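Lin1889 protein (Listeria innocua Clip11262, PDB 3B57) is of unknown function but binds magnesium and belongs to the HD-domain family, whose members are often metal-dependent phosphohydrolases. Local coordinates at residues L158-K169 against Q185-E196. Sequence-based numbering, arbitrary orientation.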
loop_
_atom_site.group_PDB
_atom_site.type_symbol
_atom_site.label_atom_id
_atom_site.label_comp_id
_atom_site.label_asym_id
_atom_site.label_seq_id
_atom_site.Cartn_x
_atom_site.Cartn_y
_atom_site.Cartn_z
ATOM N N LEU A 158 -2.265 6.504 -7.212
ATOM C CA LEU A 158 -0.965 6.926 -7.722
ATOM C C LEU A 158 -0.914 8.437 -7.859
ATOM O O LEU A 158 0.062 9.058 -7.468
ATOM C CB LEU A 158 -0.655 6.311 -9.095
ATOM C CG LEU A 158 0.622 6.869 -9.766
ATOM C CD1 LEU A 158 1.852 6.254 -9.129
ATOM C CD2 LEU A 158 0.623 6.579 -11.265
ATOM N N GLN A 159 -1.968 9.030 -8.409
ATOM C CA GLN A 159 -1.991 10.473 -8.606
ATOM C C GLN A 159 -1.945 11.246 -7.289
ATOM O O GLN A 159 -1.383 12.344 -7.223
ATOM C CB GLN A 159 -3.221 10.882 -9.420
ATOM C CG GLN A 159 -3.129 12.305 -9.976
ATOM C CD GLN A 159 -1.866 12.542 -10.812
ATOM O OE1 GLN A 159 -1.303 13.644 -10.820
ATOM N NE2 GLN A 159 -1.425 11.506 -11.525
ATOM N N HIS A 160 -2.531 10.669 -6.245
ATOM C CA HIS A 160 -2.519 11.299 -4.935
ATOM C C HIS A 160 -1.055 11.574 -4.533
ATOM O O HIS A 160 -0.755 12.559 -3.851
ATOM C CB HIS A 160 -3.215 10.385 -3.922
ATOM C CG HIS A 160 -3.322 10.977 -2.554
ATOM N ND1 HIS A 160 -3.911 12.201 -2.316
ATOM C CD2 HIS A 160 -2.872 10.537 -1.355
ATOM C CE1 HIS A 160 -3.816 12.490 -1.031
ATOM N NE2 HIS A 160 -3.190 11.498 -0.425
ATOM N N PHE A 161 -0.139 10.712 -4.970
ATOM C CA PHE A 161 1.276 10.915 -4.670
ATOM C C PHE A 161 1.823 12.163 -5.357
ATOM O O PHE A 161 2.651 12.875 -4.796
ATOM C CB PHE A 161 2.122 9.709 -5.095
ATOM C CG PHE A 161 2.065 8.554 -4.131
ATOM C CD1 PHE A 161 0.934 7.755 -4.046
ATOM C CD2 PHE A 161 3.142 8.272 -3.301
ATOM C CE1 PHE A 161 0.886 6.695 -3.147
ATOM C CE2 PHE A 161 3.092 7.212 -2.405
ATOM C CZ PHE A 161 1.967 6.427 -2.328
ATOM N N TYR A 162 1.372 12.428 -6.575
ATOM C CA TYR A 162 1.842 13.604 -7.287
ATOM C C TYR A 162 1.128 14.886 -6.863
ATOM O O TYR A 162 1.681 15.978 -6.982
ATOM C CB TYR A 162 1.688 13.395 -8.789
ATOM C CG TYR A 162 2.675 12.401 -9.351
ATOM C CD1 TYR A 162 4.056 12.616 -9.248
ATOM C CD2 TYR A 162 2.239 11.242 -9.987
ATOM C CE1 TYR A 162 4.973 11.694 -9.770
ATOM C CE2 TYR A 162 3.146 10.319 -10.505
ATOM C CZ TYR A 162 4.499 10.550 -10.393
ATOM O OH TYR A 162 5.387 9.642 -10.901
ATOM N N ASP A 163 -0.093 14.747 -6.357
ATOM C CA ASP A 163 -0.878 15.901 -5.944
ATOM C C ASP A 163 -0.627 16.350 -4.511
ATOM O O ASP A 163 -0.489 17.545 -4.262
ATOM C CB ASP A 163 -2.376 15.629 -6.130
ATOM C CG ASP A 163 -2.775 15.466 -7.597
ATOM O OD1 ASP A 163 -1.929 15.709 -8.500
ATOM O OD2 ASP A 163 -3.952 15.100 -7.837
ATOM N N LYS A 164 -0.575 15.408 -3.570
ATOM C CA LYS A 164 -0.340 15.751 -2.170
ATOM C C LYS A 164 0.970 15.213 -1.625
ATOM O O LYS A 164 1.972 15.913 -1.587
ATOM C CB LYS A 164 -1.463 15.222 -1.278
ATOM C CG LYS A 164 -2.762 15.999 -1.320
ATOM C CD LYS A 164 -3.331 16.148 0.099
ATOM C CE LYS A 164 -4.853 16.340 0.096
ATOM N NZ LYS A 164 -5.600 15.053 -0.105
ATOM N N LEU A 165 0.930 13.960 -1.195
ATOM C CA LEU A 165 2.062 13.276 -0.605
ATOM C C LEU A 165 3.448 13.812 -0.925
ATOM O O LEU A 165 4.117 14.350 -0.040
ATOM C CB LEU A 165 1.983 11.792 -0.945
ATOM C CG LEU A 165 0.650 11.137 -0.549
ATOM C CD1 LEU A 165 0.810 9.630 -0.649
ATOM C CD2 LEU A 165 0.243 11.524 0.871
ATOM N N LEU A 166 3.888 13.665 -2.173
ATOM C CA LEU A 166 5.216 14.131 -2.591
ATOM C C LEU A 166 5.495 15.600 -2.281
ATOM O O LEU A 166 6.651 15.992 -2.098
ATOM C CB LEU A 166 5.411 13.864 -4.085
ATOM C CG LEU A 166 6.299 12.665 -4.461
ATOM C CD1 LEU A 166 5.901 11.433 -3.684
ATOM C CD2 LEU A 166 6.185 12.401 -5.961
ATOM N N LEU A 167 4.427 16.390 -2.213
ATOM C CA LEU A 167 4.505 17.815 -1.905
ATOM C C LEU A 167 4.638 18.122 -0.411
ATOM O O LEU A 167 5.159 19.175 -0.037
ATOM C CB LEU A 167 3.265 18.530 -2.429
ATOM C CG LEU A 167 3.343 19.027 -3.857
ATOM C CD1 LEU A 167 4.371 20.148 -3.938
ATOM C CD2 LEU A 167 3.716 17.879 -4.759
ATOM N N ILE A 168 4.145 17.215 0.431
ATOM C CA ILE A 168 4.194 17.389 1.878
ATOM C C ILE A 168 5.617 17.652 2.354
ATOM O O ILE A 168 5.874 18.623 3.056
ATOM C CB ILE A 168 3.634 16.143 2.617
ATOM C CG1 ILE A 168 2.133 16.021 2.386
ATOM C CG2 ILE A 168 3.878 16.261 4.119
ATOM C CD1 ILE A 168 1.533 14.771 2.978
ATOM N N LYS A 169 6.537 16.782 1.969
ATOM C CA LYS A 169 7.935 16.927 2.351
ATOM C C LYS A 169 8.437 18.374 2.325
ATOM O O LYS A 169 9.291 18.750 3.122
ATOM C CB LYS A 169 8.789 16.054 1.429
ATOM C CG LYS A 169 10.203 16.531 1.187
ATOM C CD LYS A 169 11.077 16.380 2.403
ATOM C CE LYS A 169 12.539 16.395 1.983
ATOM N NZ LYS A 169 12.838 17.547 1.079
ATOM N N GLN A 185 10.951 10.746 1.879
ATOM C CA GLN A 185 10.741 11.269 0.530
ATOM C C GLN A 185 11.549 10.480 -0.486
ATOM O O GLN A 185 11.307 10.580 -1.684
ATOM C CB GLN A 185 11.158 12.736 0.453
ATOM C CG GLN A 185 10.985 13.358 -0.928
ATOM C CD GLN A 185 9.570 13.849 -1.172
ATOM O OE1 GLN A 185 9.299 14.533 -2.161
ATOM N NE2 GLN A 185 8.656 13.505 -0.264
ATOM N N LYS A 186 12.523 9.709 -0.017
ATOM C CA LYS A 186 13.328 8.935 -0.944
ATOM C C LYS A 186 12.636 7.642 -1.314
ATOM O O LYS A 186 12.266 7.444 -2.469
ATOM C CB LYS A 186 14.702 8.624 -0.358
ATOM C CG LYS A 186 15.511 7.627 -1.177
ATOM C CD LYS A 186 16.832 7.296 -0.483
ATOM C CE LYS A 186 17.623 6.238 -1.255
ATOM N NZ LYS A 186 17.646 6.540 -2.727
ATOM N N ILE A 187 12.456 6.764 -0.334
ATOM C CA ILE A 187 11.810 5.480 -0.573
ATOM C C ILE A 187 10.487 5.681 -1.309
ATOM O O ILE A 187 10.082 4.871 -2.136
ATOM C CB ILE A 187 11.569 4.748 0.755
ATOM C CG1 ILE A 187 11.648 3.230 0.525
ATOM C CG2 ILE A 187 10.261 5.217 1.384
ATOM C CD1 ILE A 187 10.590 2.649 -0.374
HETATM N N MSE A 188 9.825 6.787 -1.013
HETATM C CA MSE A 188 8.562 7.089 -1.645
HETATM C C MSE A 188 8.825 7.351 -3.121
HETATM O O MSE A 188 8.098 6.871 -3.991
HETATM C CB MSE A 188 7.953 8.312 -0.976
HETATM C CG MSE A 188 6.528 8.567 -1.358
HETATM SE SE MSE A 188 5.670 9.781 -0.145
HETATM C CE MSE A 188 4.537 8.492 0.716
ATOM N N GLN A 189 9.883 8.104 -3.400
ATOM C CA GLN A 189 10.249 8.423 -4.771
ATOM C C GLN A 189 10.641 7.125 -5.491
ATOM O O GLN A 189 10.193 6.864 -6.608
ATOM C CB GLN A 189 11.399 9.429 -4.768
ATOM C CG GLN A 189 11.268 10.505 -5.832
ATOM C CD GLN A 189 11.448 11.913 -5.270
ATOM O OE1 GLN A 189 12.369 12.162 -4.476
ATOM N NE2 GLN A 189 10.579 12.845 -5.690
ATOM N N ASP A 190 11.462 6.307 -4.839
ATOM C CA ASP A 190 11.870 5.038 -5.416
ATOM C C ASP A 190 10.660 4.157 -5.648
ATOM O O ASP A 190 10.515 3.554 -6.712
ATOM C CB ASP A 190 12.856 4.325 -4.502
ATOM C CG ASP A 190 14.229 4.940 -4.554
ATOM O OD1 ASP A 190 14.400 5.936 -5.302
ATOM O OD2 ASP A 190 15.134 4.435 -3.849
ATOM N N PHE A 191 9.788 4.081 -4.653
ATOM C CA PHE A 191 8.592 3.270 -4.787
ATOM C C PHE A 191 7.808 3.708 -6.024
ATOM O O PHE A 191 7.471 2.879 -6.870
ATOM C CB PHE A 191 7.727 3.380 -3.533
ATOM C CG PHE A 191 6.377 2.766 -3.691
ATOM C CD1 PHE A 191 5.251 3.570 -3.864
ATOM C CD2 PHE A 191 6.231 1.388 -3.753
ATOM C CE1 PHE A 191 3.995 3.011 -4.106
ATOM C CE2 PHE A 191 4.983 0.818 -3.996
ATOM C CZ PHE A 191 3.860 1.638 -4.175
ATOM N N ILE A 192 7.525 5.006 -6.139
ATOM C CA ILE A 192 6.791 5.510 -7.299
ATOM C C ILE A 192 7.467 5.153 -8.627
ATOM O O ILE A 192 6.830 4.593 -9.526
ATOM C CB ILE A 192 6.578 7.040 -7.227
ATOM C CG1 ILE A 192 5.571 7.348 -6.132
ATOM C CG2 ILE A 192 6.034 7.559 -8.555
ATOM C CD1 ILE A 192 4.282 6.534 -6.267
ATOM N N GLN A 193 8.748 5.476 -8.754
ATOM C CA GLN A 193 9.454 5.151 -9.976
ATOM C C GLN A 193 9.187 3.692 -10.301
ATOM O O GLN A 193 8.644 3.377 -11.353
ATOM C CB GLN A 193 10.945 5.409 -9.800
ATOM C CG GLN A 193 11.236 6.867 -9.524
ATOM C CD GLN A 193 12.696 7.134 -9.214
ATOM O OE1 GLN A 193 13.581 6.736 -9.978
ATOM N NE2 GLN A 193 12.962 7.817 -8.089
ATOM N N ALA A 194 9.527 2.810 -9.371
ATOM C CA ALA A 194 9.324 1.382 -9.558
ATOM C C ALA A 194 7.877 1.027 -9.904
ATOM O O ALA A 194 7.640 0.106 -10.678
ATOM C CB ALA A 194 9.760 0.626 -8.306
ATOM N N LEU A 195 6.906 1.744 -9.343
ATOM C CA LEU A 195 5.513 1.428 -9.642
ATOM C C LEU A 195 5.246 1.668 -11.121
ATOM O O LEU A 195 5.001 0.726 -11.871
ATOM C CB LEU A 195 4.541 2.279 -8.802
ATOM C CG LEU A 195 3.175 1.647 -8.439
ATOM C CD1 LEU A 195 2.133 2.717 -8.125
ATOM C CD2 LEU A 195 2.698 0.792 -9.581
ATOM N N GLU A 196 5.320 2.930 -11.540
ATOM C CA GLU A 196 5.055 3.307 -12.931
ATOM C C GLU A 196 5.826 2.482 -13.944
ATOM O O GLU A 196 5.438 2.385 -15.109
ATOM C CB GLU A 196 5.367 4.783 -13.148
ATOM C CG GLU A 196 4.451 5.692 -12.380
ATOM C CD GLU A 196 4.795 7.154 -12.554
ATOM O OE1 GLU A 196 6.002 7.492 -12.519
ATOM O OE2 GLU A 196 3.858 7.970 -12.711
#
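Tyr162 OH lies at the mouth of the Glu196 carboxylate, 2.8 Å from Glu196 OE1 and 2.9 Å from Glu196 OE2. The two side chains arrive from opposite directions, with ring and carboxylate planes 36° apart, and Glu196 OE2 sits beside the ring edge, near its plane. Next to this polar pair, Ile192 divides its branches between two rings. CG1, beside the backbone N and anti to the carbonyl carbon (chi1 -71°), leads toward Phe161, and the further bend at chi2 brings CD1 over one face of that ring, 3.9 Å from its centroid, a CH-pi contact; CG2 turns to Tyr162 CZ. Leu165 CD1 covers the opposite face of Phe161, so the ring is held between two aliphatic groups. Met188 CG meets the same ring in plane at its edge, while the selenium of this selenomethionine lies obliquely, 5.3 Å from the centroid, as a Met-aromatic contact. Leu166 CD1 packs on Met188 CG at 3.7 Å, and Leu158 CD1 reaches Leu195 CD1. Phe161 and Phe191 touch Ile133 of helix 129-140, and Phe191 and Leu195 pack on Ala130 of the second subunit. The side chain of Leu165 lies about 12 Å from the bound magnesium ion. With segment axes 10.5 Å apart at 151°, this is an antiparallel helix pair with an apolar core, in the all-helical fold of an HD-domain protein.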